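PDB 3R4K: transcriptional regulator, IclR family from Ruegeria sp. TM1040, which probably regulates transcription by binding DNA through an N-terminal helix-turn-helix domain, with a C-terminal domain that likely responds to a small-molecule effector. Local coordinates for residues E96-S101 with L214-P219; L111-S116 with M125-V130; H199-F204 with A234-G239. All blocks are in the same frame, centred on the assembly; numbering follows the deposited sequence.

Interaction 1 (E96-S101 with L214-P219)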
# COMPACT_ATOMS: atom_id res chain seq x y z
N GLU A 96 -5.46 7.13 -30.85
CA GLU A 96 -4.65 5.92 -30.93
C GLU A 96 -4.86 4.98 -29.73
O GLU A 96 -5.50 5.34 -28.76
CB GLU A 96 -3.17 6.31 -31.04
CG GLU A 96 -2.87 7.20 -32.24
CD GLU A 96 -3.11 6.64 -33.62
OE1 GLU A 96 -3.32 5.41 -33.75
OE2 GLU A 96 -3.04 7.42 -34.60
N THR A 97 -4.35 3.74 -29.85
CA THR A 97 -4.43 2.71 -28.82
C THR A 97 -3.50 3.07 -27.68
O THR A 97 -2.34 3.40 -27.91
CB THR A 97 -4.06 1.34 -29.43
OG1 THR A 97 -4.99 1.07 -30.50
CG2 THR A 97 -4.07 0.19 -28.39
N THR A 98 -4.01 2.98 -26.45
CA THR A 98 -3.22 3.25 -25.25
C THR A 98 -3.14 1.97 -24.42
O THR A 98 -4.06 1.16 -24.46
CB THR A 98 -3.81 4.43 -24.48
OG1 THR A 98 -5.16 4.12 -24.14
CG2 THR A 98 -3.76 5.73 -25.26
N HIS A 99 -2.04 1.78 -23.69
CA HIS A 99 -1.92 0.60 -22.84
C HIS A 99 -1.02 0.83 -21.64
O HIS A 99 -0.06 1.61 -21.69
CB HIS A 99 -1.47 -0.66 -23.62
CG HIS A 99 -0.14 -0.57 -24.29
ND1 HIS A 99 0.96 -1.24 -23.80
CD2 HIS A 99 0.19 0.04 -25.46
CE1 HIS A 99 1.95 -0.98 -24.65
NE2 HIS A 99 1.53 -0.21 -25.67
N LEU A 100 -1.36 0.15 -20.54
CA LEU A 100 -0.61 0.17 -19.30
C LEU A 100 0.06 -1.19 -19.13
O LEU A 100 -0.59 -2.23 -19.22
CB LEU A 100 -1.51 0.50 -18.08
CG LEU A 100 -0.85 0.45 -16.68
CD1 LEU A 100 0.24 1.53 -16.50
CD2 LEU A 100 -1.91 0.48 -15.57
N SER A 101 1.37 -1.16 -18.95
CA SER A 101 2.14 -2.38 -18.72
C SER A 101 2.75 -2.30 -17.33
O SER A 101 3.12 -1.21 -16.86
CB SER A 101 3.19 -2.59 -19.81
OG SER A 101 4.08 -1.50 -19.89
N LEU A 214 2.97 3.72 -19.12
CA LEU A 214 1.77 4.11 -19.83
C LEU A 214 2.19 4.46 -21.26
O LEU A 214 3.12 5.26 -21.44
CB LEU A 214 1.07 5.28 -19.11
CG LEU A 214 -0.21 5.78 -19.76
CD1 LEU A 214 -1.26 4.70 -19.78
CD2 LEU A 214 -0.71 7.01 -19.06
N ALA A 215 1.56 3.84 -22.27
CA ALA A 215 1.98 4.05 -23.65
C ALA A 215 0.86 4.35 -24.61
O ALA A 215 -0.30 4.03 -24.35
CB ALA A 215 2.74 2.83 -24.14
N VAL A 216 1.25 4.94 -25.76
CA VAL A 216 0.40 5.26 -26.92
C VAL A 216 1.03 4.55 -28.12
O VAL A 216 2.16 4.89 -28.48
CB VAL A 216 0.25 6.80 -27.14
CG1 VAL A 216 -0.47 7.13 -28.45
CG2 VAL A 216 -0.47 7.45 -25.96
N ALA A 217 0.34 3.55 -28.69
CA ALA A 217 0.79 2.77 -29.87
C ALA A 217 0.03 3.23 -31.08
O ALA A 217 -1.20 3.21 -31.10
CB ALA A 217 0.58 1.28 -29.64
N ALA A 218 0.75 3.67 -32.09
CA ALA A 218 0.13 4.17 -33.30
C ALA A 218 0.74 3.58 -34.57
O ALA A 218 1.92 3.24 -34.57
CB ALA A 218 0.27 5.68 -33.33
N PRO A 219 -0.01 3.51 -35.68
CA PRO A 219 0.62 3.09 -36.94
C PRO A 219 1.59 4.18 -37.39
O PRO A 219 1.32 5.38 -37.23
CB PRO A 219 -0.56 2.98 -37.91
CG PRO A 219 -1.79 3.09 -37.08
CD PRO A 219 -1.42 3.89 -35.90
O HOH W 1 -3.53 2.82 -32.60

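Interaction 2 (L111-S116 with M125-V130)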
# COMPACT_ATOMS: atom_id res chain seq x y z
N LEU A 111 -1.21 -5.09 -19.27
CA LEU A 111 -2.32 -5.65 -18.52
C LEU A 111 -3.68 -4.93 -18.69
O LEU A 111 -4.71 -5.51 -18.34
CB LEU A 111 -1.92 -5.73 -17.04
CG LEU A 111 -0.81 -6.79 -16.79
CD1 LEU A 111 -0.18 -6.62 -15.41
CD2 LEU A 111 -1.29 -8.25 -17.07
N SER A 112 -3.69 -3.74 -19.28
CA SER A 112 -4.93 -3.00 -19.57
C SER A 112 -4.67 -2.13 -20.78
O SER A 112 -3.55 -1.64 -20.95
CB SER A 112 -5.44 -2.20 -18.37
OG SER A 112 -4.61 -1.13 -18.00
N HIS A 113 -5.68 -2.00 -21.65
CA HIS A 113 -5.59 -1.18 -22.85
C HIS A 113 -6.93 -0.56 -23.18
O HIS A 113 -7.96 -1.00 -22.68
CB HIS A 113 -5.05 -1.99 -24.05
CG HIS A 113 -5.98 -3.07 -24.52
ND1 HIS A 113 -5.89 -4.37 -24.03
CD2 HIS A 113 -7.02 -3.01 -25.40
CE1 HIS A 113 -6.85 -5.05 -24.64
NE2 HIS A 113 -7.57 -4.27 -25.46
N ALA A 114 -6.91 0.43 -24.06
CA ALA A 114 -8.11 1.07 -24.59
C ALA A 114 -7.91 1.38 -26.07
O ALA A 114 -6.78 1.65 -26.51
CB ALA A 114 -8.42 2.35 -23.83
N TYR A 115 -9.00 1.29 -26.85
CA TYR A 115 -9.04 1.62 -28.27
C TYR A 115 -9.77 2.94 -28.45
O TYR A 115 -10.70 3.24 -27.70
CB TYR A 115 -9.71 0.50 -29.09
CG TYR A 115 -8.97 -0.82 -29.07
CD1 TYR A 115 -7.64 -0.90 -29.50
CD2 TYR A 115 -9.58 -1.98 -28.64
CE1 TYR A 115 -6.95 -2.11 -29.48
CE2 TYR A 115 -8.90 -3.20 -28.62
CZ TYR A 115 -7.59 -3.26 -29.04
OH TYR A 115 -6.92 -4.46 -29.03
N SER A 116 -9.34 3.74 -29.42
CA SER A 116 -10.00 5.00 -29.71
C SER A 116 -11.21 4.80 -30.59
O SER A 116 -11.23 3.88 -31.40
CB SER A 116 -9.03 5.95 -30.40
OG SER A 116 -9.68 7.19 -30.66
N MSE A 125 -4.20 -5.14 -29.47
CA MSE A 125 -3.54 -5.77 -28.34
C MSE A 125 -4.35 -6.89 -27.72
O MSE A 125 -5.55 -7.04 -27.97
CB MSE A 125 -3.30 -4.74 -27.23
CG MSE A 125 -2.89 -3.41 -27.73
SE MSE A 125 -1.37 -2.85 -26.82
CE MSE A 125 -0.01 -4.24 -27.32
N GLU A 126 -3.67 -7.61 -26.84
CA GLU A 126 -4.20 -8.66 -25.99
C GLU A 126 -3.59 -8.45 -24.63
O GLU A 126 -2.40 -8.09 -24.54
CB GLU A 126 -3.89 -10.05 -26.55
CG GLU A 126 -4.99 -11.06 -26.32
CD GLU A 126 -4.70 -12.44 -26.88
OE1 GLU A 126 -4.66 -13.40 -26.08
OE2 GLU A 126 -4.51 -12.56 -28.11
N ASP A 127 -4.39 -8.57 -23.56
CA ASP A 127 -3.82 -8.37 -22.23
C ASP A 127 -2.97 -9.59 -21.87
O ASP A 127 -3.20 -10.68 -22.41
CB ASP A 127 -4.91 -8.07 -21.20
CG ASP A 127 -5.51 -6.68 -21.36
OD1 ASP A 127 -4.77 -5.75 -21.79
OD2 ASP A 127 -6.71 -6.52 -21.04
N ALA A 128 -1.96 -9.37 -21.03
CA ALA A 128 -0.94 -10.32 -20.55
C ALA A 128 0.14 -10.56 -21.63
O ALA A 128 0.92 -11.52 -21.52
CB ALA A 128 -1.57 -11.64 -20.10
N GLU A 129 0.24 -9.67 -22.63
CA GLU A 129 1.29 -9.72 -23.63
C GLU A 129 2.60 -9.26 -22.98
O GLU A 129 2.63 -8.23 -22.30
CB GLU A 129 0.91 -8.87 -24.86
CG GLU A 129 1.94 -8.88 -25.97
CD GLU A 129 1.42 -8.61 -27.36
OE1 GLU A 129 0.67 -7.61 -27.56
OE2 GLU A 129 1.79 -9.37 -28.28
N VAL A 130 3.67 -10.03 -23.14
CA VAL A 130 4.98 -9.71 -22.55
C VAL A 130 5.75 -8.81 -23.52
O VAL A 130 5.87 -9.13 -24.71
CB VAL A 130 5.77 -10.98 -22.14
CG1 VAL A 130 7.14 -10.62 -21.55
CG2 VAL A 130 4.96 -11.82 -21.14
O HOH W 2 -8.18 -3.94 -21.14

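Interaction 3 (H199-F204 with A234-G239)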
# COMPACT_ATOMS: atom_id res chain seq x y z
N HIS A 199 5.02 5.70 -28.02
CA HIS A 199 5.45 6.71 -27.05
C HIS A 199 5.13 6.17 -25.68
O HIS A 199 4.02 5.66 -25.49
CB HIS A 199 4.70 8.03 -27.27
CG HIS A 199 5.10 8.81 -28.48
ND1 HIS A 199 4.64 8.47 -29.74
CD2 HIS A 199 5.83 9.95 -28.57
CE1 HIS A 199 5.14 9.37 -30.56
NE2 HIS A 199 5.87 10.28 -29.89
N ALA A 200 6.05 6.29 -24.71
CA ALA A 200 5.77 5.79 -23.35
C ALA A 200 6.43 6.62 -22.28
O ALA A 200 7.51 7.18 -22.48
CB ALA A 200 6.20 4.35 -23.21
N VAL A 201 5.75 6.70 -21.13
CA VAL A 201 6.21 7.39 -19.93
C VAL A 201 6.22 6.39 -18.77
O VAL A 201 5.35 5.52 -18.72
CB VAL A 201 5.37 8.67 -19.57
CG1 VAL A 201 5.58 9.77 -20.60
CG2 VAL A 201 3.89 8.36 -19.38
N PRO A 202 7.17 6.49 -17.82
CA PRO A 202 7.15 5.56 -16.68
C PRO A 202 6.06 5.94 -15.66
O PRO A 202 5.67 7.10 -15.56
CB PRO A 202 8.54 5.71 -16.09
CG PRO A 202 8.91 7.14 -16.39
CD PRO A 202 8.28 7.47 -17.70
N ILE A 203 5.56 4.93 -14.93
CA ILE A 203 4.59 5.08 -13.86
C ILE A 203 5.33 4.71 -12.59
O ILE A 203 6.01 3.68 -12.55
CB ILE A 203 3.29 4.25 -14.09
CG1 ILE A 203 2.59 4.63 -15.42
CG2 ILE A 203 2.31 4.35 -12.90
CD1 ILE A 203 2.11 6.15 -15.57
N PHE A 204 5.27 5.60 -11.61
CA PHE A 204 5.97 5.41 -10.36
C PHE A 204 4.99 5.16 -9.25
O PHE A 204 3.95 5.81 -9.19
CB PHE A 204 6.85 6.65 -10.05
CG PHE A 204 7.95 6.92 -11.05
CD1 PHE A 204 9.10 6.13 -11.08
CD2 PHE A 204 7.86 7.98 -11.94
CE1 PHE A 204 10.12 6.38 -12.01
CE2 PHE A 204 8.88 8.24 -12.86
CZ PHE A 204 10.01 7.44 -12.89
N ALA A 234 -0.00 15.10 -24.10
CA ALA A 234 -1.18 14.35 -23.69
C ALA A 234 -0.78 13.13 -22.86
O ALA A 234 -1.39 12.88 -21.81
CB ALA A 234 -1.99 13.93 -24.90
N LEU A 235 0.27 12.38 -23.31
CA LEU A 235 0.76 11.19 -22.61
C LEU A 235 1.41 11.56 -21.27
O LEU A 235 1.11 10.91 -20.27
CB LEU A 235 1.73 10.39 -23.50
CG LEU A 235 2.48 9.21 -22.87
CD1 LEU A 235 1.55 8.09 -22.42
CD2 LEU A 235 3.50 8.68 -23.80
N ARG A 236 2.24 12.62 -21.23
CA ARG A 236 2.91 13.10 -20.01
C ARG A 236 1.88 13.44 -18.93
O ARG A 236 2.03 13.00 -17.79
CB ARG A 236 3.78 14.33 -20.29
CG ARG A 236 5.08 14.00 -21.00
CD ARG A 236 5.94 15.25 -21.15
NE ARG A 236 6.95 15.15 -22.21
CZ ARG A 236 8.17 14.65 -22.03
NH1 ARG A 236 8.53 14.17 -20.85
NH2 ARG A 236 9.03 14.62 -23.04
N ALA A 237 0.81 14.15 -19.31
CA ALA A 237 -0.29 14.55 -18.44
C ALA A 237 -1.04 13.32 -17.90
O ALA A 237 -1.27 13.23 -16.69
CB ALA A 237 -1.25 15.47 -19.18
N ALA A 238 -1.37 12.36 -18.79
CA ALA A 238 -2.08 11.12 -18.42
C ALA A 238 -1.24 10.27 -17.46
O ALA A 238 -1.79 9.71 -16.52
CB ALA A 238 -2.44 10.33 -19.66
N GLY A 239 0.07 10.21 -17.70
CA GLY A 239 1.01 9.49 -16.83
C GLY A 239 1.03 10.03 -15.41
O GLY A 239 0.97 9.25 -14.45

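Interaction 1 (E96-S101 with L214-P219)
T97 pairs with A217 and H99 with A215 as antiparallel hydrogen-bonded pairs, on strand segments whose axes approach to 4.7 Å at 147° between their directions. H99 is bonded both ways: its N gives to A215 O at 2.9 Å, and its O receives from A215 N. At T97 the frame is less even, since A217 N donates to T97 O at 2.8 Å whereas the return bond from T97 N to A217 O is weak at 3.4 Å. Water 1 bridges the same two atoms, accepting from T97 N while donating to A217 O and to E96 OE1.

H99 carries its CG between the backbone N and the carbonyl carbon (chi1 61°), which brings the imidazole back over the neighbouring strand. A215 CB lies under one ring face, 3.9 Å from the H99 centroid and 25° off the normal, a CH-pi contact. On the other face of the sheet T98 and V216 run side by side, CG2 against CG2 at 3.8 Å. The E96 chain, bent at chi2, passes A218 CB and brings OE1 to 3.2 Å from P219 CD; the same oxygen forms a salt bridge with R222. Helix 79-94 covers T98 and V216, while M125 touches T97 and H99. Such central antiparallel pairing, with helices on one face, is typical of the profilin-like, GAF-related sheet of IclR C-terminal domains.

Interaction 2 (L111-S116 with M125-V130)
H113 is the side chain on which D127, selenomethionine M125 and Y115 converge. Its CB sits 3.3 Å from T98 O on the adjoining strand, and CG stands between the backbone N and the carbonyl carbon (chi1 67°), turning the imidazole toward the 125-130 segment. M125 CB covers one face of that ring in a CH-pi contact, 4.2 Å from the H113 centroid and near the ring normal; water 2 lies over the opposite face, toward its rim. At the ring edge, ND1 donates to D127 OD1 over 2.9 Å with an N-H...O angle of 152°. The acceptor lies close to the imidazole plane, yet the donor reaches OD1 from well above the carboxylate plane. CE1, next to ND1, also touches that oxygen, while CD2 rests over a face of Y115.

The second carboxylate oxygen is occupied too: water 2 donates to D127 OD2 at 3.0 Å and accepts from H113 N at 3.2 Å. Further along, M125 N points at Y115 OH, 2.8 Å away, in a nearly straight bond (176°). L111 CD2 meets A128 CA at 4.1 Å, within the type II turn E126-E129, L111 itself belonging to the classic beta bulge that it forms with S112 opposite L100.

A leucine in place of H113 would probably leave D127 OD1 without its N-H donor and the carboxylate freer to turn. The ND1-H bond helps fix the ring's rotation, and the carboxylate could favour a protonated imidazole. Together this bond, the water and the Y115 bond tie the irregular 125-128 segment to the strand.

Interaction 3 (H199-F204 with A234-G239)
V201 and L235 make the apolar centre of this contact, reaching toward each other tip to tip. V201 places CG1 anti to the carbonyl carbon (chi1 -68°) and CG2 between the backbone N and that carbon, a pair of positions that turns both methyls to the leucine, each 3.9 Å from L235 CG; CG2 is also 3.8 Å from L235 CD1. The aliphatic part of R236 adds a looser touch, its CG 4.3 Å from V201 CG1, before the guanidinium turns off to bond T183 O.

A second group of contacts sets methyls against backbone. L235 has CG anti to its own N (chi1 172°), which sends the side chain from the helix to the strand. There CD2 lies 3.5 Å from H199 O and 3.6 Å from A200 N, and also packs on H199 CB. Farther along the strand, I203 CD1 rests 3.5 Å from G239 O, an oxygen that accepts from T243 OG1.

The third element is the close approach at G239, whose CA lies near V201 CG2. A CB built there would fall 2.7 Å from the same methyl, so the absent side chain is what admits the valine. The segment axes approach to 8.4 Å, 20° apart and aligned in the same sense. Between these two segments the contact is one of van der Waals packing, methyl on methyl and methyl on backbone.

Helix 79-94 flanks the helix segment through L90, which touches L235 and A234. A C-terminal helix laid nearly along the strands of an antiparallel sheet, beside a second helix, is the alpha/beta packing expected of a profilin-like, GAF-related IclR C-terminal domain.

How the interactions relate
All three contacts belong to the IclR C-terminal domain and share one antiparallel sheet, in which strands 107-114, 97-104, 210-219 and 196-204 stand side by side in that order. Interaction 1 is the central join. Interaction 2 lies 8 Å from it between centres, with L100 N 2.9 Å from S112 O; interaction 3 lies 10 Å away, with V216 N 2.9 Å from H199 O. Interactions 2 and 3 are 16 Å apart between centres and do not touch. Along the chain, interaction 2 is nested within the loop that interaction 1 closes, whereas interactions 1 and 3 interlock. One short-range and two longer-range contacts thus meet in a single domain, from a surface loop to the last helix.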